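Local coordinates for beta-galactosidase (Marinomonas sp. ef1, PDB 6Y2K), which probably hydrolyses terminal beta-galactosides as a cold-active GH42 beta-galactosidase that assembles into a hexamer, at residues 2-8 / 348-354; 7-11 / 34-38; 29-35 / 65-71. All coordinates share one frame; numbering follows the deposited sequence. Where two conformers were deposited one is given.

Contact 1: residues 2-8 / 348-354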
loop_
_atom_site.group_PDB
_atom_site.type_symbol
_atom_site.label_atom_id
_atom_site.label_comp_id
_atom_site.label_asym_id
_atom_site.label_seq_id
_atom_site.Cartn_x
_atom_site.Cartn_y
_atom_site.Cartn_z
ATOM N N LYS A 2 16.542 -40.916 24.798
ATOM C CA LYS A 2 15.527 -41.472 25.697
ATOM C C LYS A 2 14.413 -40.467 25.961
ATOM O O LYS A 2 14.615 -39.269 25.814
ATOM C CB LYS A 2 16.179 -41.884 27.005
ATOM C CG LYS A 2 17.221 -42.974 26.823
ATOM C CD LYS A 2 17.616 -43.585 28.149
ATOM C CE LYS A 2 18.495 -44.809 27.948
ATOM N NZ LYS A 2 19.862 -44.443 27.487
ATOM N N LEU A 3 13.242 -40.972 26.344
ATOM C CA LEU A 3 12.074 -40.138 26.615
ATOM C C LEU A 3 11.749 -40.071 28.104
ATOM O O LEU A 3 12.008 -41.016 28.860
ATOM C CB LEU A 3 10.864 -40.659 25.849
ATOM C CG LEU A 3 10.979 -40.678 24.319
ATOM C CD1 LEU A 3 9.669 -41.172 23.749
ATOM C CD2 LEU A 3 11.334 -39.315 23.735
ATOM N N GLY A 4 11.164 -38.943 28.506
ATOM C CA GLY A 4 10.794 -38.690 29.889
ATOM C C GLY A 4 9.471 -37.956 30.007
ATOM O O GLY A 4 8.898 -37.521 29.005
ATOM N N VAL A 5 8.990 -37.803 31.235
ATOM C CA VAL A 5 7.828 -36.959 31.491
ATOM C C VAL A 5 7.894 -36.298 32.869
ATOM O O VAL A 5 8.443 -36.868 33.810
ATOM C CB VAL A 5 6.514 -37.753 31.295
ATOM C CG1 VAL A 5 6.280 -38.748 32.423
ATOM C CG2 VAL A 5 5.327 -36.812 31.138
ATOM N N CYS A 6 7.344 -35.085 32.964
ATOM C CA CYS A 6 7.166 -34.384 34.231
ATOM C C CYS A 6 5.801 -34.771 34.792
ATOM O O CYS A 6 4.793 -34.684 34.089
ATOM C CB CYS A 6 7.253 -32.870 34.018
ATOM S SG CYS A 6 8.821 -32.350 33.301
ATOM N N TYR A 7 5.777 -35.192 36.059
ATOM C CA TYR A 7 4.625 -35.863 36.678
ATOM C C TYR A 7 4.332 -35.307 38.075
ATOM O O TYR A 7 5.253 -34.933 38.808
ATOM C CB TYR A 7 4.942 -37.361 36.761
ATOM C CG TYR A 7 3.872 -38.264 37.343
ATOM C CD1 TYR A 7 2.539 -38.157 36.959
ATOM C CD2 TYR A 7 4.213 -39.274 38.247
ATOM C CE1 TYR A 7 1.572 -39.017 37.484
ATOM C CE2 TYR A 7 3.258 -40.134 38.770
ATOM C CZ TYR A 7 1.944 -40.009 38.391
ATOM O OH TYR A 7 1.006 -40.869 38.919
ATOM N N TYR A 8 3.042 -35.245 38.426
ATOM C CA TYR A 8 2.573 -34.712 39.719
ATOM C C TYR A 8 1.636 -35.713 40.401
ATOM O O TYR A 8 0.425 -35.538 40.398
ATOM C CB TYR A 8 1.944 -33.325 39.512
ATOM C CG TYR A 8 3.001 -32.411 38.926
ATOM C CD1 TYR A 8 3.200 -32.348 37.542
ATOM C CD2 TYR A 8 3.881 -31.725 39.748
ATOM C CE1 TYR A 8 4.206 -31.576 36.996
ATOM C CE2 TYR A 8 4.892 -30.942 39.212
ATOM C CZ TYR A 8 5.044 -30.877 37.831
ATOM O OH TYR A 8 6.036 -30.127 37.291
ATOM N N LEU A 348 18.168 -37.035 26.810
ATOM C CA LEU A 348 16.813 -37.231 27.297
ATOM C C LEU A 348 15.942 -36.069 26.839
ATOM O O LEU A 348 16.377 -34.935 26.926
ATOM C CB LEU A 348 16.847 -37.261 28.822
ATOM C CG LEU A 348 15.524 -37.305 29.579
ATOM C CD1 LEU A 348 14.795 -38.599 29.251
ATOM C CD2 LEU A 348 15.795 -37.176 31.069
ATOM N N VAL A 349 14.734 -36.363 26.358
ATOM C CA VAL A 349 13.698 -35.353 26.128
ATOM C C VAL A 349 12.492 -35.695 26.997
ATOM O O VAL A 349 11.855 -36.737 26.800
ATOM C CB VAL A 349 13.284 -35.294 24.642
ATOM C CG1 VAL A 349 12.041 -34.428 24.435
ATOM C CG2 VAL A 349 14.449 -34.778 23.811
ATOM N N SER A 350 12.191 -34.817 27.950
ATOM C CA SER A 350 11.108 -35.023 28.903
ATOM C C SER A 350 9.971 -34.030 28.636
ATOM O O SER A 350 10.212 -32.827 28.534
ATOM C CB SER A 350 11.653 -34.914 30.342
ATOM O OG SER A 350 10.628 -34.745 31.302
ATOM N N TYR A 351 8.750 -34.541 28.524
ATOM C CA TYR A 351 7.588 -33.699 28.270
ATOM C C TYR A 351 7.014 -33.140 29.568
ATOM O O TYR A 351 7.426 -33.533 30.659
ATOM C CB TYR A 351 6.512 -34.483 27.515
ATOM C CG TYR A 351 7.009 -35.138 26.246
ATOM C CD1 TYR A 351 7.174 -34.402 25.080
ATOM C CD2 TYR A 351 7.312 -36.492 26.213
ATOM C CE1 TYR A 351 7.627 -34.996 23.917
ATOM C CE2 TYR A 351 7.766 -37.095 25.055
ATOM C CZ TYR A 351 7.922 -36.342 23.911
ATOM O OH TYR A 351 8.374 -36.939 22.757
ATOM N N PHE A 352 6.062 -32.222 29.442
ATOM C CA PHE A 352 5.431 -31.607 30.604
ATOM C C PHE A 352 4.088 -30.985 30.236
ATOM O O PHE A 352 4.016 -30.101 29.383
ATOM C CB PHE A 352 6.351 -30.549 31.217
ATOM C CG PHE A 352 5.664 -29.646 32.200
ATOM C CD1 PHE A 352 4.777 -28.673 31.766
ATOM C CD2 PHE A 352 5.904 -29.768 33.559
ATOM C CE1 PHE A 352 4.144 -27.841 32.668
ATOM C CE2 PHE A 352 5.274 -28.938 34.467
ATOM C CZ PHE A 352 4.392 -27.973 34.020
ATOM N N ARG A 353 3.028 -31.453 30.886
ATOM C CA ARG A 353 3.147 -32.500 31.894
ATOM C C ARG A 353 2.530 -33.807 31.407
ATOM O O ARG A 353 2.107 -33.915 30.256
ATOM C CB ARG A 353 2.486 -32.062 33.202
ATOM C CG ARG A 353 1.365 -31.051 33.024
ATOM C CD ARG A 353 0.964 -30.429 34.352
ATOM N NE ARG A 353 0.375 -31.410 35.258
ATOM C CZ ARG A 353 -0.009 -31.140 36.502
ATOM N NH1 ARG A 353 0.133 -29.916 36.992
ATOM N NH2 ARG A 353 -0.536 -32.095 37.257
ATOM N N TRP A 354 2.484 -34.799 32.291
ATOM C CA TRP A 354 1.919 -36.100 31.953
ATOM C C TRP A 354 0.416 -36.003 31.715
ATOM O O TRP A 354 -0.106 -36.557 30.748
ATOM C CB TRP A 354 2.212 -37.114 33.061
ATOM C CG TRP A 354 1.336 -38.328 33.009
ATOM C CD1 TRP A 354 0.335 -38.654 33.878
ATOM C CD2 TRP A 354 1.380 -39.379 32.037
ATOM N NE1 TRP A 354 -0.245 -39.843 33.508
ATOM C CE2 TRP A 354 0.377 -40.308 32.380
ATOM C CE3 TRP A 354 2.170 -39.625 30.909
ATOM C CZ2 TRP A 354 0.144 -41.463 31.637
ATOM C CZ3 TRP A 354 1.936 -40.772 30.173
ATOM C CH2 TRP A 354 0.932 -41.677 30.540
#
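With chi1 at 166°, the phenyl of F352 swings opposite its own amide nitrogen, rim toward C6 and Y8; W354 adopts the same kind of first torsion (chi1 162°), and its indole comes alongside V5 and Y7. These residues lie at the seam of the TIM barrel, where strand 2-6, the first, meets strand 348-352, the last, and parallel pairing closes the cylinder. The ladder runs V349 N to K2 O, G4 N to V349 O, Y351 N to G4 O and C6 N to Y351 O. At G4 the strands draw together, its CA only 3.8 Å from the CA of S350, and any CB there would run into S350 CB. Past C6 the ladder skips R353, which follows a cis peptide: C6 O takes W354 N at 2.9 Å. V5 CG2 sits 3.7 Å from W354 CB, near the plane of the indole. Y7 and W354 lie side by side with their planes nearly perpendicular, and D20 accepts from both Y7 OH and W354 NE1. C6 CB meets F352 CD2 at 3.4 Å, and Y8 OH lies in the plane of the same phenyl, 3.2 Å from CE2; that hydroxyl has its hydrogen bond with E36. R353 lays CB over one face of the F352 ring. R353 NH2 is hydrogen-bonded to H11 ND1, while Y8 CD1 stands over the centre of the guanidinium, 3.6 Å from R353 CZ.

Contact 2: residues 7-11 / 34-38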
loop_
_atom_site.group_PDB
_atom_site.type_symbol
_atom_site.label_atom_id
_atom_site.label_comp_id
_atom_site.label_asym_id
_atom_site.label_seq_id
_atom_site.Cartn_x
_atom_site.Cartn_y
_atom_site.Cartn_z
ATOM N N TYR A 7 5.777 -35.192 36.059
ATOM C CA TYR A 7 4.625 -35.863 36.678
ATOM C C TYR A 7 4.332 -35.307 38.075
ATOM O O TYR A 7 5.253 -34.933 38.808
ATOM C CB TYR A 7 4.942 -37.361 36.761
ATOM C CG TYR A 7 3.872 -38.264 37.343
ATOM C CD1 TYR A 7 2.539 -38.157 36.959
ATOM C CD2 TYR A 7 4.213 -39.274 38.247
ATOM C CE1 TYR A 7 1.572 -39.017 37.484
ATOM C CE2 TYR A 7 3.258 -40.134 38.770
ATOM C CZ TYR A 7 1.944 -40.009 38.391
ATOM O OH TYR A 7 1.006 -40.869 38.919
ATOM N N TYR A 8 3.042 -35.245 38.426
ATOM C CA TYR A 8 2.573 -34.712 39.719
ATOM C C TYR A 8 1.636 -35.713 40.401
ATOM O O TYR A 8 0.425 -35.538 40.398
ATOM C CB TYR A 8 1.944 -33.325 39.512
ATOM C CG TYR A 8 3.001 -32.411 38.926
ATOM C CD1 TYR A 8 3.200 -32.348 37.542
ATOM C CD2 TYR A 8 3.881 -31.725 39.748
ATOM C CE1 TYR A 8 4.206 -31.576 36.996
ATOM C CE2 TYR A 8 4.892 -30.942 39.212
ATOM C CZ TYR A 8 5.044 -30.877 37.831
ATOM O OH TYR A 8 6.036 -30.127 37.291
ATOM N N PRO A 9 2.202 -36.783 40.992
ATOM C CA PRO A 9 1.354 -37.765 41.690
ATOM C C PRO A 9 0.500 -37.128 42.798
ATOM O O PRO A 9 -0.645 -37.543 43.003
ATOM C CB PRO A 9 2.358 -38.762 42.265
ATOM C CG PRO A 9 3.643 -38.029 42.326
ATOM C CD PRO A 9 3.631 -37.066 41.180
ATOM N N GLU A 10 1.036 -36.096 43.452
ATOM C CA GLU A 10 0.284 -35.332 44.452
ATOM C C GLU A 10 -0.959 -34.580 43.921
ATOM O O GLU A 10 -1.783 -34.109 44.722
ATOM C CB GLU A 10 1.220 -34.381 45.239
ATOM C CG GLU A 10 1.630 -33.081 44.544
ATOM C CD GLU A 10 2.860 -33.174 43.656
ATOM O OE1 GLU A 10 3.207 -34.276 43.138
ATOM O OE2 GLU A 10 3.479 -32.103 43.461
ATOM N N HIS A 11 -1.097 -34.444 42.601
ATOM C CA HIS A 11 -2.311 -33.863 42.006
ATOM C C HIS A 11 -3.425 -34.862 41.706
ATOM O O HIS A 11 -4.525 -34.441 41.328
ATOM C CB HIS A 11 -1.962 -33.111 40.723
ATOM C CG HIS A 11 -1.050 -31.944 40.937
ATOM N ND1 HIS A 11 -0.550 -31.196 39.898
ATOM C CD2 HIS A 11 -0.540 -31.405 42.069
ATOM C CE1 HIS A 11 0.241 -30.253 40.379
ATOM N NE2 HIS A 11 0.258 -30.354 41.695
ATOM N N VAL A 34 9.521 -35.851 39.521
ATOM C CA VAL A 34 8.525 -35.532 40.553
ATOM C C VAL A 34 9.108 -34.651 41.665
ATOM O O VAL A 34 10.325 -34.612 41.861
ATOM C CB VAL A 34 7.921 -36.806 41.210
ATOM C CG1 VAL A 34 7.326 -37.736 40.158
ATOM C CG2 VAL A 34 8.945 -37.540 42.062
ATOM N N GLY A 35 8.223 -33.945 42.375
ATOM C CA GLY A 35 8.532 -33.387 43.702
ATOM C C GLY A 35 8.840 -31.902 43.869
ATOM O O GLY A 35 8.778 -31.396 44.997
ATOM N N GLU A 36 9.147 -31.195 42.781
ATOM C CA GLU A 36 9.664 -29.810 42.886
ATOM C C GLU A 36 8.669 -28.746 43.392
ATOM O O GLU A 36 9.096 -27.664 43.798
ATOM C CB GLU A 36 10.348 -29.357 41.574
ATOM C CG GLU A 36 9.454 -28.814 40.447
ATOM C CD GLU A 36 8.603 -29.858 39.728
ATOM O OE1 GLU A 36 8.595 -31.060 40.107
ATOM O OE2 GLU A 36 7.919 -29.460 38.758
ATOM N N PHE A 37 7.365 -29.027 43.360
ATOM C CA PHE A 37 6.367 -28.101 43.916
ATOM C C PHE A 37 5.611 -28.657 45.131
ATOM O O PHE A 37 4.528 -28.158 45.464
ATOM C CB PHE A 37 5.358 -27.684 42.831
ATOM C CG PHE A 37 5.975 -26.985 41.641
ATOM C CD1 PHE A 37 6.771 -25.859 41.806
ATOM C CD2 PHE A 37 5.703 -27.417 40.349
ATOM C CE1 PHE A 37 7.325 -25.204 40.711
ATOM C CE2 PHE A 37 6.232 -26.754 39.253
ATOM C CZ PHE A 37 7.045 -25.649 39.432
ATOM N N SER A 38 6.194 -29.640 45.826
ATOM C CA SER A 38 5.454 -30.435 46.830
ATOM C C SER A 38 5.649 -30.029 48.307
ATOM O O SER A 38 5.156 -30.723 49.191
ATOM C CB SER A 38 5.764 -31.941 46.641
ATOM O OG SER A 38 7.122 -32.251 46.928
HETATM O O HOH W 1 5.470 -34.067 41.528
HETATM O O HOH W 2 5.933 -31.360 42.650
#
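Y7 and V34 stand with CA atoms 5.5 Å apart, after which the two chains part: residues 9-11 coil into a short 3-10 turn, and G35 to S38 make a type I beta turn. Both are loops following the first two strands of the TIM barrel, on the side where barrel enzymes carry their active site. V34 CG1 fills the corner between the Y7 ring and P9, 3.9 Å from P9 CD. Y8 OH donates a very short 2.5 Å hydrogen bond to E36 OE2, which lies in the plane of the phenol at its edge. The carboxylate is turned 53° from that ring, and the same oxygen forms a salt bridge with R33, so it is gripped from two directions. F37 brings its ring edge to the phenol, CD2 lying 3.8 Å from Y8 CE2; its carbonyl O accepts from S184 of a second subunit, whose W183 also meets the F37 ring.

E10 folds back through a bend at chi2 (-87°), and two waters span the remaining distance. One donates to Y7 O and E10 OE1 while accepting from G35 N; the other donates to E10 OE2 at 2.7 Å and accepts from F37 N. The carboxylate thus ties both backbones together, with V181 of the second subunit packed on E10. G35 has a positive phi of 103°, where a side chain would jam against V34 O. Its own O receives S38 OG at 2.7 Å and S38 N, both from the same face of the carbonyl plane.

Contact 3: residues 29-35 / 65-71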
loop_
_atom_site.group_PDB
_atom_site.type_symbol
_atom_site.label_atom_id
_atom_site.label_comp_id
_atom_site.label_asym_id
_atom_site.label_seq_id
_atom_site.Cartn_x
_atom_site.Cartn_y
_atom_site.Cartn_z
ATOM N N ILE A 29 8.316 -44.056 27.691
ATOM C CA ILE A 29 8.909 -43.170 28.693
ATOM C C ILE A 29 9.830 -43.989 29.602
ATOM O O ILE A 29 9.437 -45.055 30.074
ATOM C CB ILE A 29 7.823 -42.503 29.575
ATOM C CG1 ILE A 29 6.846 -41.647 28.744
ATOM C CG2 ILE A 29 8.451 -41.644 30.657
ATOM C CD1 ILE A 29 7.502 -40.575 27.906
ATOM N N GLN A 30 11.041 -43.485 29.844
ATOM C CA GLN A 30 12.022 -44.142 30.720
ATOM C C GLN A 30 12.382 -43.351 31.988
ATOM O O GLN A 30 12.880 -43.955 32.958
ATOM C CB GLN A 30 13.299 -44.446 29.933
ATOM C CG GLN A 30 13.114 -45.467 28.822
ATOM C CD GLN A 30 14.411 -45.782 28.106
ATOM O OE1 GLN A 30 14.634 -45.365 26.967
ATOM N NE2 GLN A 30 15.287 -46.517 28.781
ATOM N N TYR A 31 12.172 -42.023 31.972
ATOM C CA TYR A 31 12.478 -41.134 33.097
ATOM C C TYR A 31 11.244 -40.333 33.498
ATOM O O TYR A 31 10.453 -39.932 32.649
ATOM C CB TYR A 31 13.592 -40.150 32.740
ATOM C CG TYR A 31 14.970 -40.744 32.746
ATOM C CD1 TYR A 31 15.368 -41.614 31.735
ATOM C CD2 TYR A 31 15.888 -40.430 33.745
ATOM C CE1 TYR A 31 16.636 -42.169 31.724
ATOM C CE2 TYR A 31 17.164 -40.974 33.744
ATOM C CZ TYR A 31 17.531 -41.848 32.732
ATOM O OH TYR A 31 18.791 -42.401 32.704
ATOM N N VAL A 32 11.095 -40.092 34.799
ATOM C CA VAL A 32 9.953 -39.353 35.333
ATOM C C VAL A 32 10.430 -38.365 36.392
ATOM O O VAL A 32 11.119 -38.765 37.338
ATOM C CB VAL A 32 8.912 -40.302 35.962
ATOM C CG1 VAL A 32 7.691 -39.522 36.457
ATOM C CG2 VAL A 32 8.496 -41.373 34.963
ATOM N N ARG A 33 10.062 -37.087 36.246
ATOM C CA ARG A 33 10.394 -36.080 37.255
ATOM C C ARG A 33 9.220 -35.888 38.222
ATOM O O ARG A 33 8.068 -35.806 37.800
ATOM C CB ARG A 33 10.781 -34.745 36.615
ATOM C CG ARG A 33 11.385 -33.757 37.603
ATOM C CD ARG A 33 11.490 -32.354 37.035
ATOM N NE ARG A 33 10.176 -31.785 36.743
ATOM C CZ ARG A 33 9.972 -30.602 36.165
ATOM N NH1 ARG A 33 10.996 -29.822 35.819
ATOM N NH2 ARG A 33 8.726 -30.195 35.936
ATOM N N VAL A 34 9.521 -35.851 39.521
ATOM C CA VAL A 34 8.525 -35.532 40.553
ATOM C C VAL A 34 9.108 -34.651 41.665
ATOM O O VAL A 34 10.325 -34.612 41.861
ATOM C CB VAL A 34 7.921 -36.806 41.210
ATOM C CG1 VAL A 34 7.326 -37.736 40.158
ATOM C CG2 VAL A 34 8.945 -37.540 42.062
ATOM N N GLY A 35 8.223 -33.945 42.375
ATOM C CA GLY A 35 8.532 -33.387 43.702
ATOM C C GLY A 35 8.840 -31.902 43.869
ATOM O O GLY A 35 8.778 -31.396 44.997
ATOM N N GLY A 65 10.054 -50.022 36.140
ATOM C CA GLY A 65 11.351 -49.768 35.510
ATOM C C GLY A 65 11.649 -48.315 35.175
ATOM O O GLY A 65 12.580 -48.045 34.422
ATOM N N LEU A 66 10.886 -47.381 35.744
ATOM C CA LEU A 66 11.078 -45.950 35.487
ATOM C C LEU A 66 12.121 -45.370 36.427
ATOM O O LEU A 66 12.074 -45.609 37.635
ATOM C CB LEU A 66 9.757 -45.195 35.637
ATOM C CG LEU A 66 8.668 -45.681 34.675
ATOM C CD1 LEU A 66 7.283 -45.262 35.138
ATOM C CD2 LEU A 66 8.957 -45.192 33.258
ATOM N N LYS A 67 13.061 -44.620 35.858
ATOM C CA LYS A 67 14.101 -43.930 36.602
ATOM C C LYS A 67 13.605 -42.545 36.982
ATOM O O LYS A 67 13.059 -41.841 36.140
ATOM C CB LYS A 67 15.359 -43.794 35.747
ATOM C CG LYS A 67 16.065 -45.110 35.461
ATOM C CD LYS A 67 17.418 -44.858 34.809
ATOM C CE LYS A 67 18.298 -46.098 34.844
ATOM N NZ LYS A 67 17.626 -47.260 34.198
ATOM N N VAL A 68 13.809 -42.143 38.235
ATOM C CA VAL A 68 13.197 -40.918 38.749
ATOM C C VAL A 68 14.202 -39.774 38.873
ATOM O O VAL A 68 15.329 -39.971 39.332
ATOM C CB VAL A 68 12.478 -41.160 40.090
ATOM C CG1 VAL A 68 11.956 -39.841 40.678
ATOM C CG2 VAL A 68 11.327 -42.140 39.884
ATOM N N ILE A 69 13.770 -38.586 38.439
ATOM C CA ILE A 69 14.475 -37.334 38.676
ATOM C C ILE A 69 13.713 -36.647 39.802
ATOM O O ILE A 69 12.569 -36.245 39.609
ATOM C CB ILE A 69 14.473 -36.413 37.427
ATOM C CG1 ILE A 69 15.098 -37.112 36.207
ATOM C CG2 ILE A 69 15.198 -35.100 37.722
ATOM C CD1 ILE A 69 14.631 -36.555 34.872
ATOM N N LEU A 70 14.340 -36.512 40.971
ATOM C CA LEU A 70 13.662 -35.979 42.154
ATOM C C LEU A 70 13.968 -34.485 42.264
ATOM O O LEU A 70 15.127 -34.091 42.300
ATOM C CB LEU A 70 14.150 -36.692 43.424
ATOM C CG LEU A 70 13.142 -37.213 44.450
ATOM C CD1 LEU A 70 13.841 -37.450 45.789
ATOM C CD2 LEU A 70 11.899 -36.350 44.619
ATOM N N GLY A 71 12.936 -33.654 42.314
ATOM C CA GLY A 71 13.129 -32.201 42.448
ATOM C C GLY A 71 13.098 -31.724 43.896
ATOM O O GLY A 71 12.178 -32.078 44.624
HETATM O O HOH W 3 13.824 -46.484 32.734
HETATM O O HOH W 4 16.153 -46.454 31.368
#
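K67 lays its aliphatic chain over one face of the Y31 ring: CB stands 4.0 Å from the ring centroid, 16° off the normal, a CH-pi contact, and K67 CD lies 3.5 Å from Y31 OH. At the ring's edge I69 CG1 comes to 4.2 Å from Y31 CD2. With an alanine in place of Y31, the K67 chain would probably lose the surface it rests on and be set free to turn, with a gap opening beside I69 CG1.

Beneath these side chains runs the parallel ladder of the second and third barrel strands: K67 N to Q30 O, V32 N to K67 O, I69 N to V32 O, V34 N to I69 O and G71 N to V34 O, the last at 2.8 Å. A water donating to Q30 O and G65 O extends the link beyond the strand start. On the opposite face V32 CG2 packs on L66 CD1, and V34 CG2 lies 4.0 Å from V68 CG1, under L54, L58 and L61 of helix 52-63, part of the beta-alpha-beta connection between the strands.

R33 shares the face of Y31 and I69; its CG rests 4.0 Å from I69 CG2, and beyond the E36 carboxylate, R33 NH1 reaches E314 in a salt bridge and Q138 OE1 in a hydrogen bond. The chemistry thus differs by face: hydrocarbon beneath the helix; on the other face mixed groups, among them a buried arginine whose charge is probably balanced by two carboxylates.

In the fold
All three contacts lie in the eight-stranded TIM barrel. Contact 3 pairs its second and third strands, while contact 1 joins the first to the eighth; strands 2-6 and 29-34 are neighbours, so the two centres lie about 8 Å apart. Contact 2 joins the loops that follow those neighbouring strands, its centre about 13 Å from contact 1 and about 11 Å from contact 3. Along the chain, contact 3 is nested in the loop that contact 1 closes, and contact 2 shares Y7 and Y8 with contact 1, V34 and G35 with contact 3. The R33 backbone bonds V5 and Y7, joining contact 3 to the other two. The barrel's closure and its subunit-facing loops therefore form one continuous region.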